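Local coordinates for protein 5-dehydro-2-deoxygluconokinase (Bacillus halodurans C-125, PDB 2QCV) that probably phosphorylates 5-dehydro-2-deoxy-D-gluconate with ATP, a step of myo-inositol degradation, as a ribokinase-like PfkB-family sugar kinase, at residues F174-Y178 / Y193-A197; N222-I226 / V238-G242; F230-L236 / A248-A252. One frame throughout, in Å; residues are numbered along the deposited sequence.

Contact 1: residues F174-Y178 / Y193-A197; sequences FELDY and YSLVA
The ring of Phe174 is covered on both faces: CG1 of Val196 stands 3.6 Å from the ring centroid and only 5° off the ring normal, a CH-pi contact over the centre, while CD2 of Leu176 lies toward the rim of the opposite face. In the plane of the ring, at its edge, is CB of Ala197, and Tyr193 O also lies at the edge, 3.4 Å from CE2 of Phe174. Another part of that edge is turned to the Tyr193 ring, CZ of Phe174 lying over the face of the tyrosine 3.9 Å from its CD1. With centroids 5.5 Å apart and planes at 81°, this is a T-shaped stack in which Phe174 gives the edge. CG of Phe174 is anti to the backbone N (chi1 -175°), which carries the ring off strand 171-175 against the side of helix 186-199. An alanine at this position would be likely to open a gap beside Val196 and leave the Tyr193 face without its aromatic partner.

Tyr193 OH lies only 2.4 Å from Leu176 O, closer than a normal hydrogen bond, so its exact geometry is doubtful. A water 2.9 Å from Tyr193 OH donates to Asp177 O. The segments belong to the beta-alpha-beta unit of strand 171-175, helix 186-199 and strand 202-206. Chemically, the helix thus meets the strand through apolar ring contacts, whereas the carbonyls of the following turn are met by one phenol and its water.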
ATOM      1  N   PHE A 174     -31.281  -6.648  -2.482  1.00 24.85           N
ATOM      2  CA  PHE A 174     -30.158  -5.722  -2.597  1.00 27.18           C
ATOM      3  C   PHE A 174     -30.581  -4.384  -2.010  1.00 27.59           C
ATOM      4  O   PHE A 174     -31.463  -3.714  -2.553  1.00 26.62           O
ATOM      5  CB  PHE A 174     -29.756  -5.576  -4.078  1.00 24.77           C
ATOM      6  CG  PHE A 174     -28.522  -4.724  -4.333  1.00 25.82           C
ATOM      7  CD1 PHE A 174     -27.488  -4.550  -3.391  1.00 26.45           C
ATOM      8  CD2 PHE A 174     -28.391  -4.095  -5.572  1.00 26.27           C
ATOM      9  CE1 PHE A 174     -26.378  -3.778  -3.724  1.00 27.46           C
ATOM     10  CE2 PHE A 174     -27.282  -3.328  -5.893  1.00 25.27           C
ATOM     11  CZ  PHE A 174     -26.307  -3.148  -4.968  1.00 25.31           C
ATOM     12  N   GLU A 175     -29.926  -4.019  -0.903  1.00 26.67           N
ATOM     13  CA  GLU A 175     -30.133  -2.750  -0.245  1.00 28.24           C
ATOM     14  C   GLU A 175     -29.025  -1.806  -0.669  1.00 28.18           C
ATOM     15  O   GLU A 175     -27.849  -2.042  -0.386  1.00 26.49           O
ATOM     16  CB  GLU A 175     -30.165  -2.966   1.270  1.00 29.65           C
ATOM     17  CG  GLU A 175     -31.163  -2.096   1.989  1.00 42.71           C
ATOM     18  CD  GLU A 175     -30.793  -0.657   1.986  1.00 46.76           C
ATOM     19  OE1 GLU A 175     -29.605  -0.342   1.809  1.00 49.38           O
ATOM     20  OE2 GLU A 175     -31.687   0.171   2.200  1.00 51.37           O
ATOM     21  N   LEU A 176     -29.386  -0.690  -1.308  1.00 27.29           N
ATOM     22  CA  LEU A 176     -28.410   0.093  -2.018  1.00 28.09           C
ATOM     23  C   LEU A 176     -27.431   0.833  -1.099  1.00 35.39           C
ATOM     24  O   LEU A 176     -26.281   0.952  -1.482  1.00 44.73           O
ATOM     25  CB  LEU A 176     -29.047   1.061  -3.041  1.00 27.72           C
ATOM     26  CG  LEU A 176     -29.837   0.437  -4.210  1.00 26.30           C
ATOM     27  CD1 LEU A 176     -30.196   1.514  -5.275  1.00 24.83           C
ATOM     28  CD2 LEU A 176     -29.025  -0.689  -4.857  1.00 24.18           C
ATOM     29  N   ASP A 177     -27.842   1.256   0.096  1.00 32.20           N
ATOM     30  CA  ASP A 177     -26.889   1.633   1.183  1.00 35.31           C
ATOM     31  C   ASP A 177     -25.699   2.406   0.659  1.00 27.31           C
ATOM     32  O   ASP A 177     -24.623   1.857   0.673  1.00 32.83           O
ATOM     33  CB  ASP A 177     -26.301   0.315   1.843  1.00 41.10           C
ATOM     34  CG  ASP A 177     -25.213   0.595   2.927  1.00 42.81           C
ATOM     35  OD1 ASP A 177     -25.399   1.551   3.741  1.00 51.38           O
ATOM     36  OD2 ASP A 177     -24.179  -0.139   2.921  1.00 47.29           O
ATOM     37  N   TYR A 178     -25.873   3.641   0.174  1.00 31.53           N
ATOM     38  CA  TYR A 178     -24.759   4.347  -0.494  1.00 30.44           C
ATOM     39  C   TYR A 178     -23.913   5.174   0.484  1.00 31.44           C
ATOM     40  O   TYR A 178     -24.421   6.068   1.149  1.00 30.77           O
ATOM     41  CB  TYR A 178     -25.273   5.251  -1.622  1.00 31.72           C
ATOM     42  CG  TYR A 178     -24.210   5.997  -2.414  1.00 29.90           C
ATOM     43  CD1 TYR A 178     -23.102   5.343  -2.905  1.00 32.22           C
ATOM     44  CD2 TYR A 178     -24.328   7.364  -2.667  1.00 29.55           C
ATOM     45  CE1 TYR A 178     -22.089   6.024  -3.631  1.00 29.31           C
ATOM     46  CE2 TYR A 178     -23.357   8.046  -3.413  1.00 33.47           C
ATOM     47  CZ  TYR A 178     -22.240   7.364  -3.890  1.00 30.37           C
ATOM     48  OH  TYR A 178     -21.286   8.019  -4.621  1.00 30.52           O
ATOM     49  N   TYR A 193     -23.064  -1.630  -8.560  1.00 27.19           N
ATOM     50  CA  TYR A 193     -24.501  -1.543  -8.242  1.00 26.81           C
ATOM     51  C   TYR A 193     -25.370  -2.024  -9.387  1.00 26.61           C
ATOM     52  O   TYR A 193     -26.332  -2.724  -9.142  1.00 27.78           O
ATOM     53  CB  TYR A 193     -24.909  -0.116  -7.867  1.00 27.90           C
ATOM     54  CG  TYR A 193     -24.667   0.272  -6.415  1.00 26.11           C
ATOM     55  CD1 TYR A 193     -23.676  -0.343  -5.640  1.00 26.08           C
ATOM     56  CD2 TYR A 193     -25.413   1.268  -5.824  1.00 28.10           C
ATOM     57  CE1 TYR A 193     -23.476   0.021  -4.316  1.00 27.10           C
ATOM     58  CE2 TYR A 193     -25.237   1.619  -4.485  1.00 29.24           C
ATOM     59  CZ  TYR A 193     -24.278   0.987  -3.746  1.00 32.29           C
ATOM     60  OH  TYR A 193     -24.105   1.320  -2.428  1.00 33.14           O
ATOM     61  N   SER A 194     -25.117  -1.586 -10.623  1.00 26.16           N
ATOM     62  CA  SER A 194     -25.911  -2.048 -11.789  1.00 26.59           C
ATOM     63  C   SER A 194     -25.834  -3.578 -11.956  1.00 28.64           C
ATOM     64  O   SER A 194     -26.841  -4.262 -12.089  1.00 27.33           O
ATOM     65  CB  SER A 194     -25.489  -1.313 -13.063  1.00 25.35           C
ATOM     66  OG  SER A 194     -24.099  -1.489 -13.355  1.00 26.87           O
ATOM     67  N   LEU A 195     -24.627  -4.104 -11.879  1.00 32.21           N
ATOM     68  CA  LEU A 195     -24.355  -5.549 -12.051  1.00 34.27           C
ATOM     69  C   LEU A 195     -25.123  -6.366 -11.009  1.00 31.78           C
ATOM     70  O   LEU A 195     -25.846  -7.310 -11.354  1.00 30.72           O
ATOM     71  CB  LEU A 195     -22.843  -5.783 -11.890  1.00 36.07           C
ATOM     72  CG  LEU A 195     -22.272  -7.139 -11.410  1.00 38.45           C
ATOM     73  CD1 LEU A 195     -22.672  -8.195 -12.386  1.00 55.13           C
ATOM     74  CD2 LEU A 195     -20.744  -7.097 -11.246  1.00 39.34           C
ATOM     75  N   VAL A 196     -25.010  -5.939  -9.750  1.00 28.47           N
ATOM     76  CA  VAL A 196     -25.654  -6.641  -8.649  1.00 26.04           C
ATOM     77  C   VAL A 196     -27.188  -6.482  -8.714  1.00 27.74           C
ATOM     78  O   VAL A 196     -27.917  -7.471  -8.595  1.00 28.49           O
ATOM     79  CB  VAL A 196     -25.089  -6.262  -7.305  1.00 27.02           C
ATOM     80  CG1 VAL A 196     -25.918  -6.900  -6.171  1.00 24.88           C
ATOM     81  CG2 VAL A 196     -23.577  -6.740  -7.252  1.00 27.98           C
ATOM     82  N   ALA A 197     -27.681  -5.266  -8.986  1.00 26.95           N
ATOM     83  CA  ALA A 197     -29.139  -5.086  -9.070  1.00 26.34           C
ATOM     84  C   ALA A 197     -29.710  -5.967 -10.177  1.00 28.13           C
ATOM     85  O   ALA A 197     -30.800  -6.539 -10.035  1.00 25.94           O
ATOM     86  CB  ALA A 197     -29.514  -3.594  -9.313  1.00 25.49           C
TER
HETATM   87  O   HOH W   1     -21.991   2.205  -0.640  1.00 23.85           O

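Contact 2: residues N222-I226 / V238-G242; sequences NDETI and VIKHG
Helix 222-229 packs against strand 236-240, which in the large mixed sheet of this ribokinase-like fold lies between the parallel strand 202-206 and the antiparallel strand 246-250, and the contact joins the start of the helix to the end of the strand. Over the short segments the axes approach to 10.6 Å and run at 149°, roughly antiparallel. Asn222 meets His241 from the opposite direction: its ND2 donates to NE2 of His241 over 3.0 Å, with an N-H...N angle of 166°. The acceptor is close to the amide plane, but the donor is tilted from the ring plane; amide and ring planes are 45° apart. Accepting this bond is consistent with NE2 of His241 being unprotonated.

Beside this bond, CD1 of Ile239 comes to 3.6 Å from Asn222 CG, and CG2 of Ile239 touches OD1. From CG1 of Ile239, CD1 extends toward the helix, where the side chain meets CG2 of Thr225 tip to tip, CD1 to CG2 being 4.0 Å.

Both ends of the amide have further partners: OD1 of Asn222 accepts from Arg207, and ND2 also bonds to Tyr249 OH on strand 246-250. With ND2 bonded to both the imidazole and the phenol, and the oxygen to a guanidinium, the Asn222 amide is probably fixed against flipping, with Ile239 packed against its carbon.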
ATOM      1  N   ASN A 222     -38.467   7.159 -12.131  1.00 26.59           N
ATOM      2  CA  ASN A 222     -38.704   5.793 -11.635  1.00 26.19           C
ATOM      3  C   ASN A 222     -39.193   4.878 -12.771  1.00 27.94           C
ATOM      4  O   ASN A 222     -38.895   3.675 -12.771  1.00 25.90           O
ATOM      5  CB  ASN A 222     -39.708   5.760 -10.502  1.00 26.42           C
ATOM      6  CG  ASN A 222     -39.199   6.412  -9.228  1.00 27.53           C
ATOM      7  OD1 ASN A 222     -38.088   6.938  -9.166  1.00 30.52           O
ATOM      8  ND2 ASN A 222     -40.034   6.376  -8.197  1.00 27.65           N
ATOM      9  N   ASP A 223     -40.002   5.419 -13.696  1.00 26.88           N
ATOM     10  CA  ASP A 223     -40.528   4.597 -14.792  1.00 29.69           C
ATOM     11  C   ASP A 223     -39.383   4.103 -15.684  1.00 29.11           C
ATOM     12  O   ASP A 223     -39.399   2.969 -16.155  1.00 31.03           O
ATOM     13  CB  ASP A 223     -41.583   5.332 -15.625  1.00 31.10           C
ATOM     14  CG  ASP A 223     -42.869   5.586 -14.848  1.00 42.30           C
ATOM     15  OD1 ASP A 223     -43.166   4.816 -13.906  1.00 51.06           O
ATOM     16  OD2 ASP A 223     -43.581   6.549 -15.183  1.00 63.09           O
ATOM     17  N   GLU A 224     -38.366   4.926 -15.889  1.00 27.91           N
ATOM     18  CA  GLU A 224     -37.206   4.509 -16.659  1.00 28.63           C
ATOM     19  C   GLU A 224     -36.349   3.522 -15.890  1.00 27.34           C
ATOM     20  O   GLU A 224     -35.826   2.560 -16.464  1.00 27.89           O
ATOM     21  CB  GLU A 224     -36.382   5.724 -17.101  1.00 32.12           C
ATOM     22  CG  GLU A 224     -37.105   6.554 -18.170  1.00 39.20           C
ATOM     23  CD  GLU A 224     -37.544   5.680 -19.345  1.00 51.29           C
ATOM     24  OE1 GLU A 224     -36.659   5.039 -19.961  1.00 62.08           O
ATOM     25  OE2 GLU A 224     -38.771   5.594 -19.619  1.00 61.72           O
ATOM     26  N   THR A 225     -36.192   3.750 -14.594  1.00 27.75           N
ATOM     27  CA  THR A 225     -35.419   2.843 -13.738  1.00 26.44           C
ATOM     28  C   THR A 225     -35.977   1.444 -13.812  1.00 27.17           C
ATOM     29  O   THR A 225     -35.218   0.478 -13.974  1.00 27.89           O
ATOM     30  CB  THR A 225     -35.459   3.324 -12.295  1.00 27.67           C
ATOM     31  OG1 THR A 225     -34.858   4.625 -12.245  1.00 27.12           O
ATOM     32  CG2 THR A 225     -34.771   2.358 -11.332  1.00 27.51           C
ATOM     33  N   ILE A 226     -37.288   1.308 -13.640  1.00 27.63           N
ATOM     34  CA  ILE A 226     -37.882  -0.017 -13.599  1.00 28.00           C
ATOM     35  C   ILE A 226     -37.959  -0.630 -14.992  1.00 28.48           C
ATOM     36  O   ILE A 226     -37.835  -1.837 -15.111  1.00 29.96           O
ATOM     37  CB  ILE A 226     -39.267  -0.041 -12.891  1.00 27.35           C
ATOM     38  CG1 ILE A 226     -40.338   0.590 -13.784  1.00 27.79           C
ATOM     39  CG2 ILE A 226     -39.129   0.568 -11.454  1.00 26.22           C
ATOM     40  CD1 ILE A 226     -41.699   0.801 -13.149  1.00 31.15           C
ATOM     41  N   VAL A 238     -38.147  -1.187  -4.917  1.00 25.40           N
ATOM     42  CA  VAL A 238     -38.667  -0.197  -3.962  1.00 25.06           C
ATOM     43  C   VAL A 238     -37.813   1.063  -3.995  1.00 26.76           C
ATOM     44  O   VAL A 238     -36.612   1.012  -3.745  1.00 25.00           O
ATOM     45  CB  VAL A 238     -38.726  -0.779  -2.542  1.00 26.36           C
ATOM     46  CG1 VAL A 238     -39.235   0.286  -1.569  1.00 25.52           C
ATOM     47  CG2 VAL A 238     -39.609  -2.102  -2.510  1.00 25.11           C
ATOM     48  N   ILE A 239     -38.408   2.192  -4.358  1.00 24.74           N
ATOM     49  CA  ILE A 239     -37.660   3.432  -4.531  1.00 25.32           C
ATOM     50  C   ILE A 239     -38.198   4.440  -3.503  1.00 26.80           C
ATOM     51  O   ILE A 239     -39.390   4.761  -3.516  1.00 26.00           O
ATOM     52  CB  ILE A 239     -37.774   4.020  -5.990  1.00 24.75           C
ATOM     53  CG1 ILE A 239     -37.466   2.926  -7.058  1.00 27.39           C
ATOM     54  CG2 ILE A 239     -36.887   5.297  -6.159  1.00 24.75           C
ATOM     55  CD1 ILE A 239     -37.481   3.379  -8.523  1.00 26.83           C
ATOM     56  N   LYS A 240     -37.326   4.891  -2.604  1.00 25.47           N
ATOM     57  CA  LYS A 240     -37.711   5.771  -1.487  1.00 26.02           C
ATOM     58  C   LYS A 240     -37.362   7.220  -1.766  1.00 27.08           C
ATOM     59  O   LYS A 240     -36.274   7.547  -2.287  1.00 28.59           O
ATOM     60  CB  LYS A 240     -37.010   5.325  -0.220  1.00 26.40           C
ATOM     61  CG  LYS A 240     -37.218   3.827   0.084  1.00 26.51           C
ATOM     62  CD  LYS A 240     -36.382   3.420   1.256  1.00 29.43           C
ATOM     63  CE  LYS A 240     -34.937   3.195   0.915  1.00 33.54           C
ATOM     64  NZ  LYS A 240     -34.090   3.133   2.170  1.00 34.34           N
ATOM     65  N   HIS A 241     -38.292   8.095  -1.420  1.00 26.68           N
ATOM     66  CA  HIS A 241     -38.165   9.525  -1.683  1.00 24.56           C
ATOM     67  C   HIS A 241     -38.354  10.376  -0.411  1.00 28.02           C
ATOM     68  O   HIS A 241     -38.852  11.516  -0.463  1.00 27.50           O
ATOM     69  CB  HIS A 241     -39.167   9.954  -2.734  1.00 26.20           C
ATOM     70  CG  HIS A 241     -39.013   9.280  -4.070  1.00 26.52           C
ATOM     71  ND1 HIS A 241     -38.490   9.936  -5.162  1.00 27.58           N
ATOM     72  CD2 HIS A 241     -39.314   8.028  -4.494  1.00 27.88           C
ATOM     73  CE1 HIS A 241     -38.492   9.125  -6.205  1.00 31.02           C
ATOM     74  NE2 HIS A 241     -39.003   7.965  -5.835  1.00 27.24           N
ATOM     75  N   GLY A 242     -37.942   9.846   0.734  1.00 30.81           N
ATOM     76  CA  GLY A 242     -38.003  10.595   1.990  1.00 31.85           C
ATOM     77  C   GLY A 242     -39.423  11.053   2.292  1.00 30.08           C
ATOM     78  O   GLY A 242     -40.364  10.280   2.241  1.00 28.39           O
TER

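Contact 3: residues F230-L236 / A248-A252; sequences FKHSPEL and AYTKA
CH-pi contact joins Phe230 and Lys251: CA of Lys251 sits 3.7 Å from the centroid of the Phe230 ring, 9° off its normal, so the lysine backbone lies over the centre of one face. The edge of the ring meets strand 246-250, CZ of Phe230 being 3.5 Å from Tyr249 O. The side chains of Phe230 and Lys251 slide past each other in opposite directions. CG of Lys251 is anti to the backbone N (chi1 -179°) and the chain beyond is extended, which draws the aliphatic part along the loop.

Of the polar links, the backbone bond from Lys251 N to Glu235 O measures 3.0 Å. At the far end of the lysine side chain NZ makes a weak hydrogen bond to Phe230 O, 3.2 Å long, and another weak one to a water that donates to Ser233 O. The carboxylate of Glu235 turns elsewhere, to a salt bridge with Lys171.

Backbone C-H contacts complete the pairing: Thr250 CA lies 3.3 Å from Glu235 O, and Leu236 CA the same distance from Tyr249 O. Apolar packing is carried by CD1 of Leu236, 4.0 Å from Ala248 CB. Leu236 and Thr250 form an antiparallel non-hydrogen-bonded pair, the open end of the beta hairpin of strands 236-240 and 246-250, which the loop after helix 222-229 enters.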
ATOM      1  N   PHE A 230     -36.287  -4.295 -15.003  1.00 27.31           N
ATOM      2  CA  PHE A 230     -37.238  -5.372 -15.316  1.00 28.40           C
ATOM      3  C   PHE A 230     -36.914  -6.109 -16.627  1.00 30.22           C
ATOM      4  O   PHE A 230     -37.600  -7.065 -16.971  1.00 30.54           O
ATOM      5  CB  PHE A 230     -38.696  -4.891 -15.316  1.00 29.58           C
ATOM      6  CG  PHE A 230     -39.275  -4.612 -13.929  1.00 26.79           C
ATOM      7  CD1 PHE A 230     -38.886  -5.333 -12.817  1.00 27.06           C
ATOM      8  CD2 PHE A 230     -40.268  -3.685 -13.780  1.00 30.73           C
ATOM      9  CE1 PHE A 230     -39.406  -5.074 -11.582  1.00 27.98           C
ATOM     10  CE2 PHE A 230     -40.820  -3.422 -12.531  1.00 27.27           C
ATOM     11  CZ  PHE A 230     -40.371  -4.122 -11.422  1.00 26.76           C
ATOM     12  N   LYS A 231     -35.850  -5.701 -17.323  1.00 29.55           N
ATOM     13  CA  LYS A 231     -35.230  -6.511 -18.366  1.00 29.21           C
ATOM     14  C   LYS A 231     -34.337  -7.576 -17.761  1.00 30.85           C
ATOM     15  O   LYS A 231     -33.883  -8.443 -18.469  1.00 32.38           O
ATOM     16  CB  LYS A 231     -34.385  -5.645 -19.309  1.00 30.17           C
ATOM     17  CG  LYS A 231     -35.213  -4.758 -20.177  1.00 29.45           C
ATOM     18  CD  LYS A 231     -34.308  -3.794 -20.952  1.00 33.17           C
ATOM     19  CE  LYS A 231     -35.143  -2.737 -21.639  1.00 45.08           C
ATOM     20  NZ  LYS A 231     -34.281  -1.714 -22.288  1.00 44.87           N
ATOM     21  N   HIS A 232     -34.096  -7.503 -16.444  1.00 28.76           N
ATOM     22  CA  HIS A 232     -33.117  -8.354 -15.764  1.00 29.27           C
ATOM     23  C   HIS A 232     -33.856  -9.160 -14.685  1.00 28.86           C
ATOM     24  O   HIS A 232     -35.048  -9.444 -14.881  1.00 29.85           O
ATOM     25  CB  HIS A 232     -31.956  -7.504 -15.254  1.00 29.02           C
ATOM     26  CG  HIS A 232     -31.244  -6.765 -16.337  1.00 30.31           C
ATOM     27  ND1 HIS A 232     -30.204  -7.319 -17.052  1.00 33.57           N
ATOM     28  CD2 HIS A 232     -31.448  -5.533 -16.865  1.00 29.92           C
ATOM     29  CE1 HIS A 232     -29.778  -6.452 -17.956  1.00 37.46           C
ATOM     30  NE2 HIS A 232     -30.501  -5.351 -17.854  1.00 31.81           N
ATOM     31  N   SER A 233     -33.180  -9.542 -13.598  1.00 29.73           N
ATOM     32  CA  SER A 233     -33.781 -10.391 -12.580  1.00 32.24           C
ATOM     33  C   SER A 233     -34.864  -9.780 -11.678  1.00 30.00           C
ATOM     34  O   SER A 233     -35.739 -10.508 -11.245  1.00 30.26           O
ATOM     35  CB  SER A 233     -32.700 -10.998 -11.683  1.00 32.61           C
ATOM     36  OG  SER A 233     -31.870 -11.865 -12.441  1.00 33.12           O
ATOM     37  N   PRO A 234     -34.765  -8.490 -11.288  1.00 27.86           N
ATOM     38  CA  PRO A 234     -35.737  -8.055 -10.274  1.00 26.60           C
ATOM     39  C   PRO A 234     -37.194  -8.282 -10.594  1.00 29.82           C
ATOM     40  O   PRO A 234     -37.625  -8.099 -11.752  1.00 28.12           O
ATOM     41  CB  PRO A 234     -35.436  -6.555 -10.125  1.00 27.79           C
ATOM     42  CG  PRO A 234     -33.989  -6.488 -10.437  1.00 30.24           C
ATOM     43  CD  PRO A 234     -33.777  -7.438 -11.561  1.00 27.01           C
ATOM     44  N   GLU A 235     -37.929  -8.689  -9.557  1.00 29.53           N
ATOM     45  CA  GLU A 235     -39.405  -8.818  -9.580  1.00 28.85           C
ATOM     46  C   GLU A 235     -40.075  -7.727  -8.741  1.00 26.29           C
ATOM     47  O   GLU A 235     -41.243  -7.471  -8.898  1.00 27.27           O
ATOM     48  CB  GLU A 235     -39.794 -10.215  -9.035  1.00 30.56           C
ATOM     49  CG  GLU A 235     -39.619 -10.329  -7.507  1.00 42.30           C
ATOM     50  CD  GLU A 235     -39.615 -11.778  -6.927  1.00 43.87           C
ATOM     51  OE1 GLU A 235     -39.684 -12.733  -7.728  1.00 55.04           O
ATOM     52  OE2 GLU A 235     -39.585 -11.925  -5.658  1.00 48.63           O
ATOM     53  N   LEU A 236     -39.293  -7.029  -7.912  1.00 25.96           N
ATOM     54  CA  LEU A 236     -39.779  -5.994  -7.002  1.00 25.94           C
ATOM     55  C   LEU A 236     -38.735  -4.940  -6.797  1.00 26.66           C
ATOM     56  O   LEU A 236     -37.603  -5.259  -6.424  1.00 25.16           O
ATOM     57  CB  LEU A 236     -40.158  -6.583  -5.631  1.00 25.76           C
ATOM     58  CG  LEU A 236     -40.695  -5.623  -4.547  1.00 24.63           C
ATOM     59  CD1 LEU A 236     -42.047  -4.898  -4.938  1.00 27.40           C
ATOM     60  CD2 LEU A 236     -40.847  -6.383  -3.255  1.00 27.22           C
ATOM     61  N   ALA A 248     -43.219   1.119  -4.571  1.00 25.53           N
ATOM     62  CA  ALA A 248     -42.793  -0.216  -4.913  1.00 25.99           C
ATOM     63  C   ALA A 248     -43.424  -0.584  -6.243  1.00 27.34           C
ATOM     64  O   ALA A 248     -44.630  -0.299  -6.494  1.00 28.08           O
ATOM     65  CB  ALA A 248     -43.215  -1.200  -3.835  1.00 24.42           C
ATOM     66  N   TYR A 249     -42.637  -1.238  -7.080  1.00 26.03           N
ATOM     67  CA  TYR A 249     -43.054  -1.630  -8.431  1.00 27.00           C
ATOM     68  C   TYR A 249     -42.777  -3.122  -8.644  1.00 27.72           C
ATOM     69  O   TYR A 249     -41.713  -3.578  -8.284  1.00 27.59           O
ATOM     70  CB  TYR A 249     -42.221  -0.848  -9.452  1.00 28.93           C
ATOM     71  CG  TYR A 249     -42.278   0.665  -9.304  1.00 26.92           C
ATOM     72  CD1 TYR A 249     -43.290   1.392  -9.920  1.00 29.10           C
ATOM     73  CD2 TYR A 249     -41.356   1.341  -8.525  1.00 29.38           C
ATOM     74  CE1 TYR A 249     -43.371   2.776  -9.802  1.00 29.48           C
ATOM     75  CE2 TYR A 249     -41.390   2.705  -8.403  1.00 25.54           C
ATOM     76  CZ  TYR A 249     -42.412   3.432  -9.053  1.00 28.56           C
ATOM     77  OH  TYR A 249     -42.489   4.763  -8.919  1.00 26.57           O
ATOM     78  N   THR A 250     -43.712  -3.850  -9.243  1.00 26.55           N
ATOM     79  CA  THR A 250     -43.566  -5.283  -9.522  1.00 26.78           C
ATOM     80  C   THR A 250     -43.405  -5.511 -11.020  1.00 27.68           C
ATOM     81  O   THR A 250     -43.864  -4.700 -11.848  1.00 29.02           O
ATOM     82  CB  THR A 250     -44.778  -6.102  -9.012  1.00 31.67           C
ATOM     83  OG1 THR A 250     -45.930  -5.788  -9.806  1.00 25.88           O
ATOM     84  CG2 THR A 250     -45.016  -5.797  -7.553  1.00 33.73           C
ATOM     85  N   LYS A 251     -42.736  -6.607 -11.365  1.00 27.91           N
ATOM     86  CA  LYS A 251     -42.472  -6.944 -12.741  1.00 29.95           C
ATOM     87  C   LYS A 251     -43.802  -7.181 -13.502  1.00 32.07           C
ATOM     88  O   LYS A 251     -43.902  -6.896 -14.682  1.00 32.94           O
ATOM     89  CB  LYS A 251     -41.605  -8.195 -12.828  1.00 30.83           C
ATOM     90  CG  LYS A 251     -41.314  -8.508 -14.301  1.00 34.29           C
ATOM     91  CD  LYS A 251     -40.299  -9.561 -14.565  1.00 41.06           C
ATOM     92  CE  LYS A 251     -39.719  -9.342 -16.007  1.00 43.82           C
ATOM     93  NZ  LYS A 251     -38.437 -10.018 -16.203  1.00 61.17           N
ATOM     94  N   ALA A 252     -44.809  -7.663 -12.787  1.00 32.36           N
ATOM     95  CA  ALA A 252     -46.191  -7.830 -13.300  1.00 33.51           C
ATOM     96  C   ALA A 252     -46.857  -6.516 -13.697  1.00 34.60           C
ATOM     97  O   ALA A 252     -47.842  -6.525 -14.399  1.00 34.73           O
ATOM     98  CB  ALA A 252     -47.066  -8.549 -12.242  1.00 33.29           C
TER
HETATM   99  O   HOH W   2     -37.740 -11.658 -13.234  1.00 56.22           O

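All three contacts reach the same nine-stranded sheet, but at different depths. Contact 1 is the buried one, its centre about 11 Å from the chain centre, and is mainly ring packing with a phenol at the turn; contacts 2 and 3, with centres at about 17 and 19 Å, are only partly buried. Contacts 2 and 3 share the hairpin of strands 236-240 and 246-250 and cross along the chain, Tyr249 packing on Ile226 and Ile239. Contact 1 closes earlier, yet touches contact 2 weakly at Glu175 and Lys240. Two side chains make the direct polar link in contact 2, while in contact 3 the firmer bond is between backbone atoms and the lysine adds a weak one.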